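PDB 5UID: aminotransferase TlmJ from Streptoalloteichus hindustanus, which probably transfers amino groups with the help of pyridoxal 5'-phosphate, as a member of the DegT/DnrJ/EryC1 aminotransferase family. Local coordinates for residues A[7-12]-A[325-330]; A[107-112]-A[304-309]; A[124-129]-A[151-156]. All coordinates share one frame; numbering follows the deposited sequence. Where two conformers were deposited one is given.

Interaction 1 (A[7-12]-A[325-330]). With SO4 (sulfate ion), chain E.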
loop_
_atom_site.group_PDB
_atom_site.type_symbol
_atom_site.label_atom_id
_atom_site.label_comp_id
_atom_site.label_asym_id
_atom_site.label_seq_id
_atom_site.Cartn_x
_atom_site.Cartn_y
_atom_site.Cartn_z
ATOM N N ILE A 7 20.277 -21.238 -0.716
ATOM C CA ILE A 7 20.542 -20.319 0.386
ATOM C C ILE A 7 20.284 -18.901 -0.107
ATOM O O ILE A 7 20.981 -18.414 -1.002
ATOM C CB ILE A 7 21.981 -20.472 0.900
ATOM C CG1 ILE A 7 22.194 -21.876 1.472
ATOM C CG2 ILE A 7 22.293 -19.408 1.939
ATOM C CD1 ILE A 7 23.598 -22.130 1.967
ATOM N N ASN A 8 19.292 -18.236 0.480
ATOM C CA ASN A 8 18.843 -16.935 0.005
ATOM C C ASN A 8 19.664 -15.801 0.613
ATOM O O ASN A 8 20.260 -15.935 1.684
ATOM C CB ASN A 8 17.362 -16.724 0.328
ATOM C CG ASN A 8 16.485 -17.850 -0.189
ATOM O OD1 ASN A 8 16.239 -17.961 -1.392
ATOM N ND2 ASN A 8 16.002 -18.688 0.721
ATOM N N VAL A 9 19.676 -14.665 -0.089
ATOM C CA VAL A 9 20.373 -13.476 0.398
ATOM C C VAL A 9 19.569 -12.791 1.494
ATOM O O VAL A 9 20.127 -12.333 2.497
ATOM C CB VAL A 9 20.666 -12.513 -0.768
ATOM C CG1 VAL A 9 21.409 -11.282 -0.270
ATOM C CG2 VAL A 9 21.465 -13.210 -1.837
ATOM N N PHE A 10 18.254 -12.697 1.315
ATOM C CA PHE A 10 17.351 -12.122 2.299
ATOM C C PHE A 10 16.330 -13.174 2.706
ATOM O O PHE A 10 15.872 -13.958 1.869
ATOM C CB PHE A 10 16.625 -10.890 1.744
ATOM C CG PHE A 10 17.505 -9.975 0.943
ATOM C CD1 PHE A 10 18.424 -9.154 1.571
ATOM C CD2 PHE A 10 17.408 -9.929 -0.438
ATOM C CE1 PHE A 10 19.233 -8.311 0.841
ATOM C CE2 PHE A 10 18.215 -9.083 -1.178
ATOM C CZ PHE A 10 19.129 -8.274 -0.537
ATOM N N GLN A 11 15.978 -13.192 3.989
ATOM C CA GLN A 11 14.950 -14.112 4.454
ATOM C C GLN A 11 14.402 -13.657 5.801
ATOM O O GLN A 11 15.173 -13.409 6.733
ATOM C CB GLN A 11 15.496 -15.535 4.555
ATOM C CG GLN A 11 14.437 -16.565 4.892
ATOM C CD GLN A 11 14.935 -17.983 4.724
ATOM O OE1 GLN A 11 15.768 -18.262 3.860
ATOM N NE2 GLN A 11 14.430 -18.888 5.552
ATOM N N PRO A 12 13.086 -13.525 5.936
ATOM C CA PRO A 12 12.502 -13.174 7.234
ATOM C C PRO A 12 12.284 -14.403 8.105
ATOM O O PRO A 12 12.300 -15.545 7.641
ATOM C CB PRO A 12 11.165 -12.533 6.847
ATOM C CG PRO A 12 10.782 -13.240 5.589
ATOM C CD PRO A 12 12.071 -13.575 4.865
ATOM N N TYR A 325 22.685 -18.252 -3.371
ATOM C CA TYR A 325 22.197 -17.085 -4.087
ATOM C C TYR A 325 22.984 -15.846 -3.676
ATOM O O TYR A 325 23.316 -15.662 -2.500
ATOM C CB TYR A 325 20.707 -16.878 -3.826
ATOM C CG TYR A 325 20.053 -15.938 -4.808
ATOM C CD1 TYR A 325 19.728 -16.361 -6.089
ATOM C CD2 TYR A 325 19.771 -14.628 -4.458
ATOM C CE1 TYR A 325 19.128 -15.503 -6.993
ATOM C CE2 TYR A 325 19.175 -13.761 -5.351
ATOM C CZ TYR A 325 18.855 -14.200 -6.617
ATOM O OH TYR A 325 18.261 -13.335 -7.506
ATOM N N THR A 326 23.306 -15.012 -4.662
ATOM C CA THR A 326 23.964 -13.729 -4.438
ATOM C C THR A 326 23.294 -12.697 -5.332
ATOM O O THR A 326 22.597 -13.042 -6.288
ATOM C CB THR A 326 25.474 -13.751 -4.734
ATOM O OG1 THR A 326 25.704 -14.189 -6.078
ATOM C CG2 THR A 326 26.219 -14.646 -3.757
ATOM N N THR A 327 23.514 -11.424 -5.016
ATOM C CA THR A 327 22.955 -10.334 -5.806
ATOM C C THR A 327 23.757 -9.072 -5.521
ATOM O O THR A 327 24.701 -9.077 -4.726
ATOM C CB THR A 327 21.469 -10.122 -5.500
ATOM O OG1 THR A 327 20.928 -9.152 -6.407
ATOM C CG2 THR A 327 21.280 -9.624 -4.072
ATOM N N PHE A 328 23.374 -7.982 -6.184
ATOM C CA PHE A 328 23.958 -6.674 -5.927
ATOM C C PHE A 328 22.857 -5.661 -5.658
ATOM O O PHE A 328 21.867 -5.600 -6.396
ATOM C CB PHE A 328 24.825 -6.192 -7.094
ATOM C CG PHE A 328 25.272 -4.763 -6.954
ATOM C CD1 PHE A 328 26.297 -4.426 -6.086
ATOM C CD2 PHE A 328 24.653 -3.754 -7.679
ATOM C CE1 PHE A 328 26.706 -3.111 -5.947
ATOM C CE2 PHE A 328 25.055 -2.438 -7.544
ATOM C CZ PHE A 328 26.083 -2.116 -6.677
ATOM N N ARG A 329 23.035 -4.879 -4.598
ATOM C CA ARG A 329 22.230 -3.703 -4.302
ATOM C C ARG A 329 23.181 -2.553 -4.010
ATOM O O ARG A 329 24.240 -2.764 -3.412
ATOM C CB ARG A 329 21.310 -3.934 -3.093
ATOM C CG ARG A 329 20.325 -5.081 -3.240
ATOM C CD ARG A 329 19.204 -4.733 -4.201
ATOM N NE ARG A 329 18.144 -5.736 -4.166
ATOM C CZ ARG A 329 18.138 -6.835 -4.911
ATOM N NH1 ARG A 329 17.134 -7.697 -4.815
ATOM N NH2 ARG A 329 19.137 -7.072 -5.750
ATOM N N TYR A 330 22.831 -1.346 -4.449
ATOM C CA TYR A 330 21.672 -1.083 -5.295
ATOM C C TYR A 330 22.176 -0.650 -6.660
ATOM O O TYR A 330 23.150 0.099 -6.747
ATOM C CB TYR A 330 20.775 0.000 -4.681
ATOM C CG TYR A 330 20.225 -0.361 -3.321
ATOM C CD1 TYR A 330 20.965 -0.131 -2.169
ATOM C CD2 TYR A 330 18.969 -0.939 -3.191
ATOM C CE1 TYR A 330 20.471 -0.468 -0.922
ATOM C CE2 TYR A 330 18.464 -1.279 -1.946
ATOM C CZ TYR A 330 19.219 -1.042 -0.816
ATOM O OH TYR A 330 18.719 -1.381 0.421
HETATM S S SO4 E . 17.631 -10.041 -7.567
HETATM O O1 SO4 E . 18.803 -10.865 -7.292
HETATM O O2 SO4 E . 18.045 -8.661 -7.804
HETATM O O3 SO4 E . 16.726 -10.091 -6.421
HETATM O O4 SO4 E . 16.949 -10.554 -8.752
#
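Tyr325 N donates to Ile7 O at 2.9 Å, the one hydrogen bond running directly between 7-12 and 325-330. Beyond it the contact passes to side chains, with Val9 as the central wedge. Its CG2 presses on Tyr325 O at 3.1 Å and, in the conformer given of the two deposited for Tyr325, reaches the ring edge 3.4 Å from CD2, the two side chains set roughly perpendicular. With CG1 anti to the backbone N (chi1 -179°), the other branch of Val9 sits over the centre of the Phe10 ring and faces the methyl of Thr327.

Phe10 CE2 approaches over a face of the Arg329 guanidinium, 4.0 Å from NH1; the planes are 50° apart, which rules out a parallel stack. Arg329 bends at chi2 (-73°), and the in-plane edge of its guanidinium meets a sulfate ion, probably from the crystallisation liquor: NH1 donates almost straight to sulfate O3 at 2.9 Å and NH2 to sulfate O2 at 2.8 Å. NH2 also donates to Phe328 O at 3.2 Å, which helps fix the rotation of the group. Thr327 OG1 adds a bond to sulfate O1 at 2.9 Å; a further one from Tyr325 OH is less certain, given the two conformers. A leucine replacing Arg329 would probably leave the anion without the charged donor it has here and Phe328 O without this N-H.

Trp233 and Trp234 of the second subunit pack against Tyr325, Thr327 and Arg329, and Tyr330, after a cis peptide bond, hydrogen-bonds O3 of the pyridoxal-modified residue at position 187. The sulfate thus sits near the subunit interface, held by an arginine one residue before this cofactor contact, a setting consistent with the dimeric fold-type I aminotransferases.

Interaction 2 (A[107-112]-A[304-309]). With SO4 (sulfate ion), chain F.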
loop_
_atom_site.group_PDB
_atom_site.type_symbol
_atom_site.label_atom_id
_atom_site.label_comp_id
_atom_site.label_asym_id
_atom_site.label_seq_id
_atom_site.Cartn_x
_atom_site.Cartn_y
_atom_site.Cartn_z
ATOM N N ASP A 107 31.510 6.350 -1.799
ATOM C CA ASP A 107 32.750 5.653 -1.477
ATOM C C ASP A 107 32.633 4.211 -1.957
ATOM O O ASP A 107 31.728 3.495 -1.510
ATOM C CB ASP A 107 32.990 5.714 0.034
ATOM C CG ASP A 107 34.342 5.156 0.452
ATOM O OD1 ASP A 107 34.872 4.241 -0.213
ATOM O OD2 ASP A 107 34.873 5.635 1.474
ATOM N N PRO A 108 33.504 3.744 -2.856
ATOM C CA PRO A 108 33.351 2.370 -3.365
ATOM C C PRO A 108 33.556 1.298 -2.307
ATOM O O PRO A 108 33.024 0.190 -2.450
ATOM C CB PRO A 108 34.415 2.287 -4.469
ATOM C CG PRO A 108 35.425 3.320 -4.106
ATOM C CD PRO A 108 34.656 4.438 -3.460
ATOM N N ALA A 109 34.316 1.591 -1.249
ATOM C CA ALA A 109 34.532 0.600 -0.199
ATOM C C ALA A 109 33.274 0.367 0.627
ATOM O O ALA A 109 33.031 -0.758 1.079
ATOM C CB ALA A 109 35.686 1.033 0.708
ATOM N N THR A 110 32.463 1.405 0.830
ATOM C CA THR A 110 31.283 1.314 1.674
ATOM C C THR A 110 29.975 1.474 0.914
ATOM O O THR A 110 28.915 1.192 1.483
ATOM C CB THR A 110 31.339 2.374 2.783
ATOM O OG1 THR A 110 31.302 3.680 2.194
ATOM C CG2 THR A 110 32.612 2.226 3.601
ATOM N N LEU A 111 30.019 1.925 -0.341
ATOM C CA LEU A 111 28.836 2.216 -1.151
ATOM C C LEU A 111 27.939 3.275 -0.508
ATOM O O LEU A 111 26.745 3.357 -0.816
ATOM C CB LEU A 111 28.034 0.942 -1.457
ATOM C CG LEU A 111 28.707 -0.049 -2.418
ATOM C CD1 LEU A 111 29.715 -0.943 -1.706
ATOM C CD2 LEU A 111 27.673 -0.887 -3.165
ATOM N N ASN A 112 28.501 4.094 0.385
ATOM C CA ASN A 112 27.841 5.239 0.987
ATOM C C ASN A 112 28.482 6.532 0.495
ATOM O O ASN A 112 29.683 6.567 0.208
ATOM C CB ASN A 112 27.917 5.204 2.520
ATOM C CG ASN A 112 26.725 4.507 3.154
ATOM O OD1 ASN A 112 25.628 4.487 2.592
ATOM N ND2 ASN A 112 26.934 3.941 4.337
ATOM N N TRP A 304 28.623 -7.323 2.051
ATOM C CA TRP A 304 29.115 -7.112 0.697
ATOM C C TRP A 304 30.616 -7.362 0.644
ATOM O O TRP A 304 31.368 -6.863 1.488
ATOM C CB TRP A 304 28.789 -5.697 0.213
ATOM C CG TRP A 304 29.478 -4.593 0.974
ATOM C CD1 TRP A 304 30.579 -3.891 0.577
ATOM C CD2 TRP A 304 29.104 -4.064 2.253
ATOM N NE1 TRP A 304 30.913 -2.958 1.528
ATOM C CE2 TRP A 304 30.025 -3.043 2.568
ATOM C CE3 TRP A 304 28.079 -4.352 3.163
ATOM C CZ2 TRP A 304 29.954 -2.312 3.753
ATOM C CZ3 TRP A 304 28.012 -3.626 4.340
ATOM C CH2 TRP A 304 28.943 -2.617 4.624
ATOM N N VAL A 305 31.043 -8.142 -0.340
ATOM C CA VAL A 305 32.454 -8.392 -0.586
ATOM C C VAL A 305 32.812 -7.789 -1.935
ATOM O O VAL A 305 31.975 -7.699 -2.841
ATOM C CB VAL A 305 32.789 -9.897 -0.548
ATOM C CG1 VAL A 305 32.651 -10.436 0.868
ATOM C CG2 VAL A 305 31.889 -10.665 -1.505
ATOM N N ARG A 306 34.067 -7.368 -2.062
ATOM C CA ARG A 306 34.555 -6.713 -3.266
ATOM C C ARG A 306 35.630 -7.564 -3.928
ATOM O O ARG A 306 36.476 -8.155 -3.251
ATOM C CB ARG A 306 35.111 -5.325 -2.946
ATOM C CG ARG A 306 34.047 -4.298 -2.587
ATOM C CD ARG A 306 34.675 -3.100 -1.896
ATOM N NE ARG A 306 35.025 -3.410 -0.513
ATOM C CZ ARG A 306 36.045 -2.867 0.143
ATOM N NH1 ARG A 306 36.836 -1.989 -0.461
ATOM N NH2 ARG A 306 36.280 -3.210 1.402
HETATM N N MSE A 307 35.591 -7.618 -5.254
HETATM C CA MSE A 307 36.559 -8.384 -6.025
HETATM C C MSE A 307 36.748 -7.751 -7.400
HETATM O O MSE A 307 36.082 -6.771 -7.730
HETATM C CB MSE A 307 36.108 -9.840 -6.149
HETATM C CG MSE A 307 34.809 -10.030 -6.914
HETATM SE SE MSE A 307 33.929 -11.727 -6.506
HETATM C CE MSE A 307 33.017 -11.212 -4.867
ATOM N N ASP A 308 37.663 -8.298 -8.198
ATOM C CA ASP A 308 37.900 -7.750 -9.527
ATOM C C ASP A 308 36.664 -7.925 -10.401
ATOM O O ASP A 308 35.988 -8.957 -10.351
ATOM C CB ASP A 308 39.108 -8.426 -10.177
ATOM C CG ASP A 308 39.536 -7.741 -11.461
ATOM O OD1 ASP A 308 40.119 -6.640 -11.383
ATOM O OD2 ASP A 308 39.286 -8.302 -12.548
ATOM N N ALA A 309 36.372 -6.901 -11.209
ATOM C CA ALA A 309 35.145 -6.902 -12.001
ATOM C C ALA A 309 35.105 -8.057 -12.994
ATOM O O ALA A 309 34.019 -8.521 -13.358
ATOM C CB ALA A 309 34.994 -5.569 -12.733
HETATM S S SO4 F . 39.220 -1.113 2.257
HETATM O O1 SO4 F . 40.565 -0.997 2.813
HETATM O O2 SO4 F . 38.703 0.219 1.960
HETATM O O3 SO4 F . 39.270 -1.903 1.030
HETATM O O4 SO4 F . 38.347 -1.769 3.228
#
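This is a loop-to-strand contact, in which the loop that opens with an Asx turn at Asp107 sets Ala109 and Leu111 against Trp304 and Arg306 of strand 303-306. It joins the loop after strand 100-104, an outermost strand of the large sheet in this chain, to the small antiparallel pair 303-306 and 355-358. Asp107 OD1, accepting from Ala109 N at 2.9 Å, defines the Asx turn. A separate backbone bond, Leu111 N to Asp107 O, closes the loop further on.

One polar link crosses: Trp304 NE1 donates to Ala109 O at 3.1 Å. It is nearly straight, 168° at the hydrogen, and the acceptor lies close to the indole plane, at the ring edge, while the donor is tilted from the carbonyl plane. Beside it, Leu111 CD1 packs on Trp304 CD1 at 3.8 Å, the two chains running antiparallel as they pass. Tyr134 and Tyr137 meet the indole edge-to-face.

Arg306 CD lies 3.7 Å from Pro108 O. A bend at chi3 (-76°) turns the guanidinium toward a sulfate, probably from the crystallisation liquor, NH1 donating to sulfate O3 at 2.9 Å; NH2 also donates to Cys288 O. Ala109 CB lies over a guanidinium face, 3.4 Å from NH1.

Interaction 3 (A[124-129]-A[151-156]); sequences PRTKAV and RGVPLV
Val129 pairs with Leu155 as neighbours in a parallel sheet, and two backbone hydrogen bonds give the evidence: Val129 N donates to Pro154 O at 2.9 Å, and Val156 N to Val129 O at 2.7 Å, the second essentially straight (178° at the hydrogen). Weaker CA-H...O contacts reinforce the pairing, from Ala128 CA to Pro154 O at 3.3 Å and from Leu155 CA to Val129 O. Just ahead of the paired stretch, Pro154 offers no N-H; its CD instead rests against Lys127 O at 3.2 Å.

The apolar contacts centre on Val129. Its CG2 meets Val153 CG1 at 3.7 Å, and its CG1 meets Leu155 CD1 at 3.8 Å. Val153 CG1, placed anti to the backbone N (chi1 172°), also reaches Ala128 CA at 3.6 Å. Val129 and Leu155 share the sheet face under Cys148 of helix 141-151, whereas Ala128 and Val156 pack on Leu72 of helix 61-72.

These strands and helix 141-151 form a beta-alpha-beta crossover. The chemistry implies that main-chain bonds fix the register, while Val129 and Leu155 pack against the connecting helix.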
loop_
_atom_site.group_PDB
_atom_site.type_symbol
_atom_site.label_atom_id
_atom_site.label_comp_id
_atom_site.label_asym_id
_atom_site.label_seq_id
_atom_site.Cartn_x
_atom_site.Cartn_y
_atom_site.Cartn_z
ATOM N N PRO A 124 21.572 25.828 -6.376
ATOM C CA PRO A 124 20.445 26.731 -6.085
ATOM C C PRO A 124 19.093 26.042 -6.093
ATOM O O PRO A 124 18.181 26.484 -5.383
ATOM C CB PRO A 124 20.544 27.782 -7.200
ATOM C CG PRO A 124 21.962 27.717 -7.672
ATOM C CD PRO A 124 22.369 26.283 -7.529
ATOM N N ARG A 125 18.930 24.976 -6.873
ATOM C CA ARG A 125 17.643 24.309 -7.005
ATOM C C ARG A 125 17.436 23.191 -5.992
ATOM O O ARG A 125 16.339 22.626 -5.938
ATOM C CB ARG A 125 17.490 23.739 -8.421
ATOM C CG ARG A 125 17.640 24.770 -9.527
ATOM C CD ARG A 125 17.547 24.126 -10.903
ATOM N NE ARG A 125 17.662 25.111 -11.976
ATOM C CZ ARG A 125 16.631 25.769 -12.499
ATOM N NH1 ARG A 125 15.405 25.547 -12.046
ATOM N NH2 ARG A 125 16.826 26.649 -13.472
ATOM N N THR A 126 18.449 22.864 -5.195
ATOM C CA THR A 126 18.367 21.721 -4.291
ATOM C C THR A 126 17.330 21.982 -3.203
ATOM O O THR A 126 17.462 22.931 -2.424
ATOM C CB THR A 126 19.732 21.438 -3.666
ATOM O OG1 THR A 126 20.721 21.336 -4.698
ATOM C CG2 THR A 126 19.692 20.131 -2.881
ATOM N N LYS A 127 16.303 21.133 -3.145
ATOM C CA LYS A 127 15.249 21.265 -2.149
ATOM C C LYS A 127 15.252 20.155 -1.109
ATOM O O LYS A 127 14.530 20.266 -0.112
ATOM C CB LYS A 127 13.874 21.310 -2.832
ATOM C CG LYS A 127 13.685 22.502 -3.755
ATOM C CD LYS A 127 13.830 23.819 -3.011
ATOM C CE LYS A 127 13.604 25.001 -3.945
ATOM N NZ LYS A 127 13.672 26.302 -3.225
ATOM N N ALA A 128 16.035 19.099 -1.306
ATOM C CA ALA A 128 16.108 18.012 -0.340
ATOM C C ALA A 128 17.321 17.153 -0.659
ATOM O O ALA A 128 17.858 17.189 -1.770
ATOM C CB ALA A 128 14.835 17.160 -0.341
ATOM N N VAL A 129 17.748 16.386 0.337
ATOM C CA VAL A 129 18.794 15.384 0.182
ATOM C C VAL A 129 18.269 14.077 0.759
ATOM O O VAL A 129 17.729 14.059 1.871
ATOM C CB VAL A 129 20.103 15.802 0.877
ATOM C CG1 VAL A 129 21.120 14.670 0.826
ATOM C CG2 VAL A 129 20.672 17.056 0.230
ATOM N N ARG A 151 23.354 24.296 5.027
ATOM C CA ARG A 151 22.806 24.754 3.755
ATOM C C ARG A 151 21.303 25.007 3.808
ATOM O O ARG A 151 20.743 25.502 2.824
ATOM C CB ARG A 151 23.114 23.734 2.653
ATOM C CG ARG A 151 24.595 23.507 2.407
ATOM C CD ARG A 151 25.278 24.766 1.893
ATOM N NE ARG A 151 26.670 24.512 1.534
ATOM C CZ ARG A 151 27.068 24.119 0.328
ATOM N NH1 ARG A 151 26.178 23.939 -0.638
ATOM N NH2 ARG A 151 28.355 23.907 0.087
ATOM N N GLY A 152 20.643 24.691 4.920
ATOM C CA GLY A 152 19.205 24.855 5.000
ATOM C C GLY A 152 18.414 23.899 4.138
ATOM O O GLY A 152 17.279 24.208 3.766
ATOM N N VAL A 153 18.977 22.745 3.815
ATOM C CA VAL A 153 18.346 21.770 2.929
ATOM C C VAL A 153 17.775 20.640 3.782
ATOM O O VAL A 153 18.509 20.078 4.606
ATOM C CB VAL A 153 19.346 21.221 1.896
ATOM C CG1 VAL A 153 18.732 20.075 1.116
ATOM C CG2 VAL A 153 19.794 22.337 0.955
ATOM N N PRO A 154 16.499 20.296 3.629
ATOM C CA PRO A 154 15.946 19.170 4.390
ATOM C C PRO A 154 16.624 17.860 4.013
ATOM O O PRO A 154 16.908 17.598 2.841
ATOM C CB PRO A 154 14.462 19.170 4.001
ATOM C CG PRO A 154 14.195 20.555 3.507
ATOM C CD PRO A 154 15.467 20.998 2.851
ATOM N N LEU A 155 16.883 17.034 5.022
ATOM C CA LEU A 155 17.535 15.744 4.842
ATOM C C LEU A 155 16.534 14.632 5.124
ATOM O O LEU A 155 15.937 14.588 6.206
ATOM C CB LEU A 155 18.750 15.611 5.758
ATOM C CG LEU A 155 19.426 14.242 5.732
ATOM C CD1 LEU A 155 19.967 13.942 4.345
ATOM C CD2 LEU A 155 20.533 14.170 6.775
ATOM N N VAL A 156 16.357 13.737 4.155
ATOM C CA VAL A 156 15.485 12.578 4.287
ATOM C C VAL A 156 16.360 11.336 4.376
ATOM O O VAL A 156 17.238 11.125 3.532
ATOM C CB VAL A 156 14.498 12.473 3.111
ATOM C CG1 VAL A 156 13.603 11.254 3.278
ATOM C CG2 VAL A 156 13.662 13.741 3.006
#

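How the interactions relate
Interaction 3 is the buried contact of the set, a backbone-bonded strand pair within the large sheet; interactions 1 and 2 are partly buried. Interaction 1 is tied by one main-chain bond, interaction 2 by an indole N-H to a carbonyl; both add side-chain packing and an arginine holding a sulfate, whereas interaction 3 relies on main-chain bonds and aliphatic packing. Interactions 1 and 2 touch, Phe328 CE1 lying 3.7 Å from Leu111 CD2, and both neighbour strand 355-358; only interaction 1 also meets the second subunit. Interaction 3 stands apart, its nearest atoms about 13 Å from interaction 1 and about 11 Å from interaction 2. Along the chain the three are nested, 3 within 2 within 1.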